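Local coordinates for periplasmic binding protein/LacI transcriptional regulator (Burkholderia multivorans, PDB 4YLE) that probably captures a simple sugar in the periplasm and delivers it to an ABC transporter for import, at residues Lys263-Leu266 / Arg270-Ala273; Leu42-Phe47 / Asn231-Ile236; Asn80-Val85 / Val107-Lys112. All coordinates share one frame; numbering follows the deposited sequence.

Overall arrangement
Interaction 2 lies nearest the centre of the protein, in the cleft between its two lobes, and it is polar: asparagines and waters join the starts of helices 45-60 and 232-244 beside a bound ligand. Interactions 1 and 3 lie farther out, with the middle of the molecule between them. Interaction 3 is purely apolar, a buried meeting of two helices within the lobe of the seven-stranded sheet. Interaction 1 is mixed and partly buried, with a backbone bond, a water bridge and an arginine packed on the helix where the chain turns back. It touches interaction 2 through Met265 and Ile236, whereas interaction 3 stays about 7 Å from interaction 2 at the nearest atoms.

Interaction 1: residues Lys263-Leu266 / Arg270-Ala273; sequences KPML and RVLA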
ATOM      1  N   LYS A 263      12.442  -4.336  11.164  1.00 32.65           N
ATOM      2  CA  LYS A 263      12.636  -4.203  12.608  1.00 24.54           C
ATOM      3  C   LYS A 263      14.090  -4.231  13.067  1.00 26.42           C
ATOM      4  O   LYS A 263      14.478  -3.403  13.888  1.00 31.58           O
ATOM      5  CB  LYS A 263      11.822  -5.277  13.311  1.00 31.55           C
ATOM      6  CG  LYS A 263      10.345  -4.982  13.154  1.00 36.01           C
ATOM      7  CD  LYS A 263       9.446  -6.076  13.691  1.00 36.45           C
ATOM      8  CE  LYS A 263       8.026  -5.849  13.217  1.00 37.83           C
ATOM      9  NZ  LYS A 263       7.125  -6.801  13.891  1.00 49.99           N
ATOM     10  N   PRO A 264      14.918  -5.143  12.532  1.00 29.89           N
ATOM     11  CA  PRO A 264      16.328  -5.063  12.932  1.00 33.39           C
ATOM     12  C   PRO A 264      16.957  -3.740  12.506  1.00 36.40           C
ATOM     13  O   PRO A 264      17.879  -3.244  13.142  1.00 33.55           O
ATOM     14  CB  PRO A 264      16.978  -6.233  12.198  1.00 40.70           C
ATOM     15  CG  PRO A 264      15.855  -7.121  11.802  1.00 38.27           C
ATOM     16  CD  PRO A 264      14.681  -6.244  11.584  1.00 32.64           C
HETATM   17  N   MSE A 265      16.437  -3.163  11.428  1.00 36.57           N
HETATM   18  CA  MSE A 265      16.978  -1.915  10.917  1.00 31.58           C
HETATM   19  C   MSE A 265      16.568  -0.713  11.772  1.00 24.89           C
HETATM   20  O   MSE A 265      17.374   0.197  11.952  1.00 29.38           O
HETATM   21  CB  MSE A 265      16.560  -1.734   9.466  1.00 30.36           C
HETATM   22  CG  MSE A 265      17.020  -2.894   8.619  1.00 36.30           C
HETATM   23 SE   MSE A 265      16.713  -2.562   6.736  1.00 36.21          SE
HETATM   24  CE  MSE A 265      17.041  -4.367   6.033  1.00 54.18           C
ATOM     25  N   LEU A 266      15.342  -0.700  12.295  1.00 29.13           N
ATOM     26  CA  LEU A 266      14.966   0.296  13.303  1.00 26.60           C
ATOM     27  C   LEU A 266      15.857   0.150  14.542  1.00 34.01           C
ATOM     28  O   LEU A 266      16.302   1.137  15.109  1.00 33.20           O
ATOM     29  CB  LEU A 266      13.499   0.163  13.729  1.00 28.98           C
ATOM     30  CG  LEU A 266      12.381   0.424  12.702  1.00 24.59           C
ATOM     31  CD1 LEU A 266      10.987   0.077  13.233  1.00 23.84           C
ATOM     32  CD2 LEU A 266      12.399   1.873  12.263  1.00 27.86           C
ATOM     33  N   ARG A 270      19.639   1.657  11.012  1.00 30.55           N
ATOM     34  CA  ARG A 270      19.736   1.759   9.552  1.00 32.17           C
ATOM     35  C   ARG A 270      18.501   2.472   8.974  1.00 26.85           C
ATOM     36  O   ARG A 270      18.602   3.158   7.960  1.00 23.43           O
ATOM     37  CB  ARG A 270      19.920   0.366   8.921  1.00 27.45           C
ATOM     38  CG  ARG A 270      21.385  -0.104   8.973  1.00 29.42           C
ATOM     39  CD  ARG A 270      21.534  -1.503   8.428  1.00 46.68           C
ATOM     40  NE  ARG A 270      20.823  -2.453   9.267  1.00 41.85           N
ATOM     41  CZ  ARG A 270      20.437  -3.658   8.868  1.00 42.94           C
ATOM     42  NH1 ARG A 270      20.681  -4.064   7.626  1.00 48.80           N
ATOM     43  NH2 ARG A 270      19.789  -4.445   9.712  1.00 44.99           N
ATOM     44  N   VAL A 271      17.373   2.309   9.648  1.00 23.44           N
ATOM     45  CA  VAL A 271      16.095   2.971   9.312  1.00 23.82           C
ATOM     46  C   VAL A 271      15.588   3.761  10.523  1.00 24.40           C
ATOM     47  O   VAL A 271      15.555   3.241  11.641  1.00 26.66           O
ATOM     48  CB  VAL A 271      15.052   1.946   8.887  1.00 22.10           C
ATOM     49  CG1 VAL A 271      13.687   2.597   8.662  1.00 21.31           C
ATOM     50  CG2 VAL A 271      15.496   1.274   7.632  1.00 23.46           C
ATOM     51  N   LEU A 272      15.184   5.007  10.301  1.00 21.27           N
ATOM     52  CA  LEU A 272      14.769   5.887  11.378  1.00 23.63           C
ATOM     53  C   LEU A 272      13.297   5.751  11.805  1.00 21.46           C
ATOM     54  O   LEU A 272      12.966   5.881  12.986  1.00 23.96           O
ATOM     55  CB  LEU A 272      15.040   7.340  10.971  1.00 25.91           C
ATOM     56  CG  LEU A 272      14.544   8.401  11.957  1.00 24.60           C
ATOM     57  CD1 LEU A 272      15.448   8.405  13.188  1.00 27.02           C
ATOM     58  CD2 LEU A 272      14.486   9.785  11.302  1.00 27.77           C
ATOM     59  N   ALA A 273      12.421   5.521  10.849  1.00 24.62           N
ATOM     60  CA  ALA A 273      10.998   5.391  11.146  1.00 19.70           C
ATOM     61  C   ALA A 273      10.284   4.698  10.019  1.00 18.68           C
ATOM     62  O   ALA A 273      10.734   4.708   8.881  1.00 17.71           O
ATOM     63  CB  ALA A 273      10.381   6.752  11.381  1.00 22.06           C
TER
HETATM   64  O   HOH W   1      16.404   3.643  14.225  1.00 24.80           O
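Arg270 lays one face of its guanidinium against the side chain of Met265, which is present as selenomethionine. Met265 CG sits over the rim of that face, 3.4 Å from Arg270 NH2. The arginine chain bends at its third torsion (chi3 -65°), which folds the flat group back over Met265 CG. The weakly hydrated face of the guanidinium can pack on this carbon, while Asp268 takes up the charge through a salt bridge at NE.

Val271 makes the one clear backbone bond of the contact. Its N donates to Met265 O at 3.1 Å, almost straight at the hydrogen (173°). The branched side chain fills the angle between helix and returning chain: CG2 rests on Met265 CB at 3.7 Å, and CG1 lies 3.9 Å from Leu266 CD2. Val271 O receives a CA-H...O contact from Leu266 CA at 3.4 Å. A water also donates to this oxygen and to Leu266 O, both at 2.7 Å, closing the backbone of the turn with a second, indirect link.

The CB atoms of Leu272 and Ala273 point away from the helix; Leu266 CD2 still reaches the backbone between them, 3.9 Å from Ala273 N. Leucine suits position 272 because it packs on Tyr156 and Leu157 of helix 146-160.

Short helix 263-268 is thus folded back onto the loop that follows it. Met265 also meets Ile236, and Val271 meets Val239, on helix 232-244, while the backbones of Leu272 and Ala273 bond to Val253 and Gly255, placing the loop beside strand 252-254 just before strand 274-276 enters the larger sheet.

Interaction 2: residues Leu42-Phe47 / Asn231-Ile236; sequences LANEFF and NDNMAI
Asn44 OD1 is gripped twice: Phe46 N donates to it at 3.0 Å, and a water donates at 3.2 Å while accepting from Asn233 N across the gap. Asn44 is thereby the N-cap of helix 45-60, its amide oxygen drawn over the first turn to meet an N-H that would otherwise lack a helical acceptor. Asn233 ND2 lies 3.3 Å from the same oxygen, but the angle is too poor for a bond, and the two amide planes are turned 44° apart. What joins Asn233 to the other helix is water: a second molecule donates to Asn233 OD1 at 2.8 Å and accepts from Glu45 N at 2.9 Å.

Two helix starts thus face each other across the cleft of a type I periplasmic binding protein, each from a different lobe, as befits a fold that closes round its ligand. Asn231 is the N-cap of helix 232-244. Its CG stands between the backbone N and the carbonyl carbon (chi1 77°), a setting that turns OD1 back to accept from Met234 N at 2.9 Å.

With their oxygens used as caps, both asparagines keep an NH2 for the pocket. Asn44 ND2 and Asn231 ND2 are 4.1 Å apart and not bonded to each other, their amide planes nearly perpendicular. Each donates instead to the same oxygen of the unidentified bound ligand. Glu75 also bonds to Asn44 ND2, and the carbonyl of Trp205 to Asn231 ND2, so each amide has a second partner that helps hold the orientation in which its N-H groups meet the ligand.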
ATOM      1  N   LEU A  42       3.033 -10.957  -3.839  1.00 27.19           N
ATOM      2  CA  LEU A  42       3.281 -12.015  -2.889  1.00 27.27           C
ATOM      3  C   LEU A  42       4.718 -12.018  -2.378  1.00 31.62           C
ATOM      4  O   LEU A  42       5.026 -12.650  -1.373  1.00 39.34           O
ATOM      5  CB  LEU A  42       2.950 -13.356  -3.558  1.00 29.48           C
ATOM      6  CG  LEU A  42       1.458 -13.454  -3.875  1.00 38.15           C
ATOM      7  CD1 LEU A  42       1.161 -14.771  -4.605  1.00 43.04           C
ATOM      8  CD2 LEU A  42       0.590 -13.298  -2.600  1.00 31.59           C
ATOM      9  N   ALA A  43       5.594 -11.297  -3.051  1.00 30.97           N
ATOM     10  CA  ALA A  43       6.954 -11.174  -2.568  1.00 37.34           C
ATOM     11  C   ALA A  43       6.956 -10.334  -1.271  1.00 41.12           C
ATOM     12  O   ALA A  43       7.734 -10.597  -0.344  1.00 41.22           O
ATOM     13  CB  ALA A  43       7.830 -10.560  -3.640  1.00 39.98           C
ATOM     14  N   ASN A  44       6.005  -9.398  -1.192  1.00 25.51           N
ATOM     15  CA  ASN A  44       6.017  -8.282  -0.233  1.00 23.84           C
ATOM     16  C   ASN A  44       5.430  -8.742   1.087  1.00 22.88           C
ATOM     17  O   ASN A  44       4.276  -9.202   1.108  1.00 21.65           O
ATOM     18  CB  ASN A  44       5.200  -7.130  -0.816  1.00 22.72           C
ATOM     19  CG  ASN A  44       5.226  -5.865   0.033  1.00 21.44           C
ATOM     20  OD1 ASN A  44       5.670  -5.858   1.183  1.00 21.13           O
ATOM     21  ND2 ASN A  44       4.748  -4.776  -0.560  1.00 21.06           N
ATOM     22  N   GLU A  45       6.204  -8.684   2.170  1.00 22.81           N
ATOM     23  CA  GLU A  45       5.662  -9.147   3.439  1.00 25.52           C
ATOM     24  C   GLU A  45       4.369  -8.456   3.860  1.00 19.85           C
ATOM     25  O   GLU A  45       3.577  -9.017   4.608  1.00 23.20           O
ATOM     26  CB  GLU A  45       6.647  -8.972   4.580  1.00 28.02           C
ATOM     27  CG  GLU A  45       6.293  -9.951   5.712  1.00 49.48           C
ATOM     28  CD  GLU A  45       6.927  -9.625   7.038  1.00 47.57           C
ATOM     29  OE1 GLU A  45       7.866 -10.371   7.399  1.00 50.36           O
ATOM     30  OE2 GLU A  45       6.468  -8.656   7.716  1.00 32.01           O
ATOM     31  N   PHE A  46       4.183  -7.218   3.438  1.00 19.11           N
ATOM     32  CA  PHE A  46       2.932  -6.530   3.717  1.00 17.53           C
ATOM     33  C   PHE A  46       1.728  -7.403   3.350  1.00 17.44           C
ATOM     34  O   PHE A  46       0.766  -7.538   4.117  1.00 16.09           O
ATOM     35  CB  PHE A  46       2.885  -5.223   2.947  1.00 17.40           C
ATOM     36  CG  PHE A  46       1.616  -4.430   3.173  1.00 16.21           C
ATOM     37  CD1 PHE A  46       1.467  -3.617   4.287  1.00 15.66           C
ATOM     38  CD2 PHE A  46       0.587  -4.477   2.246  1.00 16.06           C
ATOM     39  CE1 PHE A  46       0.294  -2.885   4.480  1.00 15.19           C
ATOM     40  CE2 PHE A  46      -0.563  -3.747   2.415  1.00 16.40           C
ATOM     41  CZ  PHE A  46      -0.725  -2.954   3.541  1.00 15.34           C
ATOM     42  N   PHE A  47       1.761  -8.000   2.166  1.00 17.98           N
ATOM     43  CA  PHE A  47       0.636  -8.810   1.737  1.00 18.03           C
ATOM     44  C   PHE A  47       0.636 -10.178   2.344  1.00 19.84           C
ATOM     45  O   PHE A  47      -0.444 -10.769   2.536  1.00 18.16           O
ATOM     46  CB  PHE A  47       0.594  -8.840   0.213  1.00 19.13           C
ATOM     47  CG  PHE A  47       0.263  -7.503  -0.347  1.00 18.73           C
ATOM     48  CD1 PHE A  47      -1.003  -6.975  -0.160  1.00 17.76           C
ATOM     49  CD2 PHE A  47       1.220  -6.738  -0.970  1.00 19.52           C
ATOM     50  CE1 PHE A  47      -1.304  -5.705  -0.627  1.00 20.52           C
ATOM     51  CE2 PHE A  47       0.925  -5.471  -1.438  1.00 19.39           C
ATOM     52  CZ  PHE A  47      -0.332  -4.952  -1.244  1.00 18.52           C
ATOM     53  N   ASN A 231       7.495   2.788   0.716  1.00 12.89           N
ATOM     54  CA  ASN A 231       7.232   1.538   1.456  1.00 14.20           C
ATOM     55  C   ASN A 231       8.538   0.976   2.000  1.00 15.01           C
ATOM     56  O   ASN A 231       9.612   1.472   1.670  1.00 13.16           O
ATOM     57  CB  ASN A 231       6.442   0.539   0.583  1.00 14.23           C
ATOM     58  CG  ASN A 231       7.278  -0.155  -0.444  1.00 16.08           C
ATOM     59  OD1 ASN A 231       8.381   0.278  -0.751  1.00 17.19           O
ATOM     60  ND2 ASN A 231       6.753  -1.259  -0.991  1.00 16.73           N
ATOM     61  N   ASP A 232       8.427   0.004   2.889  1.00 15.82           N
ATOM     62  CA  ASP A 232       9.581  -0.565   3.540  1.00 14.71           C
ATOM     63  C   ASP A 232      10.487  -1.304   2.555  1.00 16.51           C
ATOM     64  O   ASP A 232      11.712  -1.303   2.715  1.00 18.11           O
ATOM     65  CB  ASP A 232       9.168  -1.506   4.653  1.00 16.64           C
ATOM     66  CG  ASP A 232       8.746  -0.767   5.949  1.00 16.88           C
ATOM     67  OD1 ASP A 232       8.876   0.471   6.045  1.00 17.98           O
ATOM     68  OD2 ASP A 232       8.258  -1.472   6.868  1.00 20.50           O
ATOM     69  N   ASN A 233       9.909  -1.947   1.548  1.00 16.32           N
ATOM     70  CA  ASN A 233      10.742  -2.665   0.578  1.00 17.23           C
ATOM     71  C   ASN A 233      11.669  -1.673  -0.141  1.00 16.01           C
ATOM     72  O   ASN A 233      12.883  -1.944  -0.310  1.00 18.19           O
ATOM     73  CB  ASN A 233       9.896  -3.449  -0.413  1.00 18.55           C
ATOM     74  CG  ASN A 233       9.495  -4.795   0.129  1.00 24.20           C
ATOM     75  OD1 ASN A 233      10.105  -5.299   1.094  1.00 23.97           O
ATOM     76  ND2 ASN A 233       8.520  -5.420  -0.508  1.00 37.26           N
HETATM   77  N   MSE A 234      11.122  -0.526  -0.530  1.00 16.55           N
HETATM   78  CA  MSE A 234      11.981   0.470  -1.161  1.00 14.99           C
HETATM   79  C   MSE A 234      12.986   1.005  -0.162  1.00 19.57           C
HETATM   80  O   MSE A 234      14.133   1.295  -0.548  1.00 18.87           O
HETATM   81  CB  MSE A 234      11.162   1.572  -1.776  1.00 16.93           C
HETATM   82  CG  MSE A 234      10.510   1.114  -3.048  1.00 13.85           C
HETATM   83 SE   MSE A 234       9.550   2.463  -4.016  1.00 23.00          SE
HETATM   84  CE  MSE A 234       8.470   3.116  -2.544  1.00 18.50           C
ATOM     85  N   ALA A 235      12.582   1.128   1.108  1.00 17.08           N
ATOM     86  CA  ALA A 235      13.495   1.571   2.161  1.00 18.25           C
ATOM     87  C   ALA A 235      14.650   0.592   2.345  1.00 19.34           C
ATOM     88  O   ALA A 235      15.769   1.028   2.568  1.00 18.65           O
ATOM     89  CB  ALA A 235      12.768   1.766   3.458  1.00 17.01           C
ATOM     90  N   ILE A 236      14.381  -0.717   2.241  1.00 17.52           N
ATOM     91  CA  ILE A 236      15.431  -1.735   2.321  1.00 21.61           C
ATOM     92  C   ILE A 236      16.400  -1.508   1.175  1.00 20.82           C
ATOM     93  O   ILE A 236      17.619  -1.545   1.366  1.00 23.34           O
ATOM     94  CB  ILE A 236      14.832  -3.167   2.276  1.00 20.91           C
ATOM     95  CG1 ILE A 236      14.097  -3.433   3.588  1.00 22.49           C
ATOM     96  CG2 ILE A 236      15.902  -4.214   2.003  1.00 27.11           C
ATOM     97  CD1 ILE A 236      13.235  -4.711   3.584  1.00 24.74           C
TER
HETATM   98  O   HOH W   2       7.097  -3.090   2.063  1.00 15.83           O
HETATM   99  O   HOH W   3       8.950  -7.743   1.722  1.00 23.69           O

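Interaction 3: residues Asn80-Val85 / Val107-Lys112; sequences NQIRIV and VPVVKK
Val85 and Val109 meet with both methyls of Val109 turned on the other valine. Val109 CG2 lies 3.7 Å from Val85 CG1, and Val109 CG1 is 4.0 Å from that same methyl. The conformation of Val109 is the uncommon one for a helix: CG1 is wedged between the backbone N and the carbonyl carbon (chi1 69°). Val85 takes the usual helical setting, with CG1 opposite its backbone N (chi1 -179°), and this methyl carries its closest approach.

Helices 78-90 and 107-115 run in successive beta-alpha-beta crossovers of the Rossmann-like lobe, where they lie side by side against the seven-stranded sheet. Valine, short and branched at CB, lets the two backbones come close: the CA atoms of Ile82 and Val109 are 6.6 Å apart.

Ile82 completes the apolar patch with its short branch, CG2, which does the touching and reaches Val109 CB at 4.2 Å. Val109 CG2 also comes within 4.1 Å of the Ile82 carbonyl oxygen. On the sheet side, Val85 packs on Val38 of strand 34-39; Glu86, the residue after Val85, is touched by Val109 and Lys112.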
ATOM      1  N   ASN A  80      -1.923  -9.535 -14.779  1.00 38.43           N
ATOM      2  CA  ASN A  80      -2.274 -10.742 -14.065  1.00 37.64           C
ATOM      3  C   ASN A  80      -3.292 -10.494 -12.956  1.00 35.57           C
ATOM      4  O   ASN A  80      -4.091 -11.370 -12.636  1.00 35.89           O
ATOM      5  CB  ASN A  80      -1.047 -11.404 -13.448  1.00 40.96           C
ATOM      6  CG  ASN A  80      -1.328 -12.837 -13.041  1.00 49.14           C
ATOM      7  OD1 ASN A  80      -1.984 -13.580 -13.783  1.00 56.52           O
ATOM      8  ND2 ASN A  80      -0.869 -13.232 -11.865  1.00 42.68           N
ATOM      9  N   GLN A  81      -3.239  -9.333 -12.320  1.00 33.67           N
ATOM     10  CA  GLN A  81      -4.222  -9.080 -11.279  1.00 31.92           C
ATOM     11  C   GLN A  81      -5.584  -9.050 -11.940  1.00 33.93           C
ATOM     12  O   GLN A  81      -6.530  -9.615 -11.415  1.00 33.66           O
ATOM     13  CB  GLN A  81      -3.964  -7.782 -10.538  1.00 29.91           C
ATOM     14  CG  GLN A  81      -4.745  -7.740  -9.209  1.00 27.76           C
ATOM     15  CD  GLN A  81      -4.531  -6.466  -8.447  1.00 26.01           C
ATOM     16  OE1 GLN A  81      -4.744  -5.385  -8.980  1.00 27.02           O
ATOM     17  NE2 GLN A  81      -4.117  -6.580  -7.179  1.00 23.69           N
ATOM     18  N   ILE A  82      -5.666  -8.429 -13.116  1.00 36.18           N
ATOM     19  CA  ILE A  82      -6.937  -8.366 -13.834  1.00 38.63           C
ATOM     20  C   ILE A  82      -7.394  -9.779 -14.148  1.00 39.95           C
ATOM     21  O   ILE A  82      -8.582 -10.092 -14.023  1.00 40.63           O
ATOM     22  CB  ILE A  82      -6.827  -7.514 -15.123  1.00 41.01           C
ATOM     23  CG1 ILE A  82      -6.674  -6.037 -14.737  1.00 39.89           C
ATOM     24  CG2 ILE A  82      -8.066  -7.691 -16.021  1.00 43.92           C
ATOM     25  CD1 ILE A  82      -6.353  -5.093 -15.871  1.00 42.29           C
ATOM     26  N   ARG A  83      -6.453 -10.642 -14.531  1.00 40.62           N
ATOM     27  CA  ARG A  83      -6.789 -12.019 -14.862  1.00 42.41           C
ATOM     28  C   ARG A  83      -7.359 -12.737 -13.649  1.00 40.81           C
ATOM     29  O   ARG A  83      -8.317 -13.500 -13.764  1.00 42.17           O
ATOM     30  CB  ARG A  83      -5.567 -12.761 -15.405  1.00 43.45           C
ATOM     31  CG  ARG A  83      -5.250 -12.405 -16.857  1.00 51.13           C
ATOM     32  CD  ARG A  83      -4.349 -13.437 -17.512  1.00 48.20           C
ATOM     33  NE  ARG A  83      -3.094 -13.614 -16.783  1.00 50.79           N
ATOM     34  CZ  ARG A  83      -1.991 -12.890 -16.973  1.00 53.75           C
ATOM     35  NH1 ARG A  83      -1.963 -11.914 -17.870  1.00 55.50           N
ATOM     36  NH2 ARG A  83      -0.905 -13.138 -16.248  1.00 56.07           N
ATOM     37  N   ILE A  84      -6.779 -12.475 -12.480  1.00 37.69           N
ATOM     38  CA  ILE A  84      -7.244 -13.107 -11.265  1.00 36.05           C
ATOM     39  C   ILE A  84      -8.693 -12.719 -10.997  1.00 37.70           C
ATOM     40  O   ILE A  84      -9.523 -13.578 -10.687  1.00 36.87           O
ATOM     41  CB  ILE A  84      -6.349 -12.729 -10.097  1.00 32.97           C
ATOM     42  CG1 ILE A  84      -5.007 -13.436 -10.272  1.00 33.40           C
ATOM     43  CG2 ILE A  84      -6.968 -13.148  -8.775  1.00 31.25           C
ATOM     44  CD1 ILE A  84      -3.907 -12.917  -9.416  1.00 33.53           C
ATOM     45  N   VAL A  85      -9.007 -11.436 -11.127  1.00 35.72           N
ATOM     46  CA  VAL A  85     -10.367 -10.981 -10.876  1.00 35.97           C
ATOM     47  C   VAL A  85     -11.327 -11.635 -11.881  1.00 39.25           C
ATOM     48  O   VAL A  85     -12.388 -12.119 -11.490  1.00 39.62           O
ATOM     49  CB  VAL A  85     -10.478  -9.452 -10.931  1.00 35.41           C
ATOM     50  CG1 VAL A  85     -11.906  -9.003 -10.631  1.00 37.72           C
ATOM     51  CG2 VAL A  85      -9.509  -8.817  -9.906  1.00 32.42           C
ATOM     52  N   VAL A 107     -10.364  -0.790 -12.969  1.00 40.24           N
ATOM     53  CA  VAL A 107     -11.771  -0.402 -12.854  1.00 41.50           C
ATOM     54  C   VAL A 107     -12.662  -1.185 -13.810  1.00 43.99           C
ATOM     55  O   VAL A 107     -13.773  -1.556 -13.432  1.00 44.09           O
ATOM     56  CB  VAL A 107     -11.979   1.103 -13.079  1.00 49.51           C
ATOM     57  CG1 VAL A 107     -13.478   1.458 -13.076  1.00 52.00           C
ATOM     58  CG2 VAL A 107     -11.257   1.881 -11.990  1.00 49.23           C
ATOM     59  N   PRO A 108     -12.200  -1.439 -15.047  1.00 46.20           N
ATOM     60  CA  PRO A 108     -13.104  -2.161 -15.963  1.00 48.87           C
ATOM     61  C   PRO A 108     -13.547  -3.543 -15.452  1.00 47.70           C
ATOM     62  O   PRO A 108     -14.723  -3.917 -15.584  1.00 49.04           O
ATOM     63  CB  PRO A 108     -12.267  -2.287 -17.243  1.00 51.05           C
ATOM     64  CG  PRO A 108     -11.403  -1.074 -17.226  1.00 50.80           C
ATOM     65  CD  PRO A 108     -11.008  -0.928 -15.754  1.00 47.01           C
ATOM     66  N   VAL A 109     -12.625  -4.287 -14.854  1.00 45.11           N
ATOM     67  CA  VAL A 109     -12.954  -5.634 -14.435  1.00 44.31           C
ATOM     68  C   VAL A 109     -13.777  -5.578 -13.140  1.00 42.29           C
ATOM     69  O   VAL A 109     -14.596  -6.461 -12.880  1.00 42.58           O
ATOM     70  CB  VAL A 109     -11.683  -6.507 -14.263  1.00 42.73           C
ATOM     71  CG1 VAL A 109     -10.846  -6.046 -13.061  1.00 39.37           C
ATOM     72  CG2 VAL A 109     -12.061  -7.986 -14.138  1.00 42.99           C
ATOM     73  N   VAL A 110     -13.572  -4.543 -12.328  1.00 40.48           N
ATOM     74  CA  VAL A 110     -14.461  -4.325 -11.182  1.00 39.06           C
ATOM     75  C   VAL A 110     -15.880  -4.116 -11.685  1.00 41.79           C
ATOM     76  O   VAL A 110     -16.822  -4.686 -11.142  1.00 41.85           O
ATOM     77  CB  VAL A 110     -14.051  -3.108 -10.329  1.00 37.40           C
ATOM     78  CG1 VAL A 110     -15.154  -2.725  -9.339  1.00 36.59           C
ATOM     79  CG2 VAL A 110     -12.734  -3.382  -9.594  1.00 34.38           C
ATOM     80  N   LYS A 111     -16.033  -3.267 -12.694  1.00 44.24           N
ATOM     81  CA  LYS A 111     -17.357  -3.055 -13.293  1.00 47.32           C
ATOM     82  C   LYS A 111     -17.967  -4.392 -13.732  1.00 48.51           C
ATOM     83  O   LYS A 111     -19.124  -4.682 -13.434  1.00 49.28           O
ATOM     84  CB  LYS A 111     -17.260  -2.097 -14.479  1.00 50.13           C
ATOM     85  N   LYS A 112     -17.168  -5.197 -14.426  1.00 48.94           N
ATOM     86  CA  LYS A 112     -17.556  -6.539 -14.867  1.00 50.33           C
ATOM     87  C   LYS A 112     -18.092  -7.364 -13.707  1.00 57.82           C
ATOM     88  O   LYS A 112     -19.159  -7.967 -13.793  1.00 50.07           O
ATOM     89  CB  LYS A 112     -16.341  -7.221 -15.512  1.00 50.49           C
ATOM     90  CG  LYS A 112     -16.559  -8.592 -16.158  1.00 60.47           C
ATOM     91  CD  LYS A 112     -15.294  -8.987 -16.955  1.00 71.03           C
ATOM     92  CE  LYS A 112     -14.939 -10.470 -16.840  1.00 65.42           C
ATOM     93  NZ  LYS A 112     -15.986 -11.358 -17.423  1.00 69.89           N
TER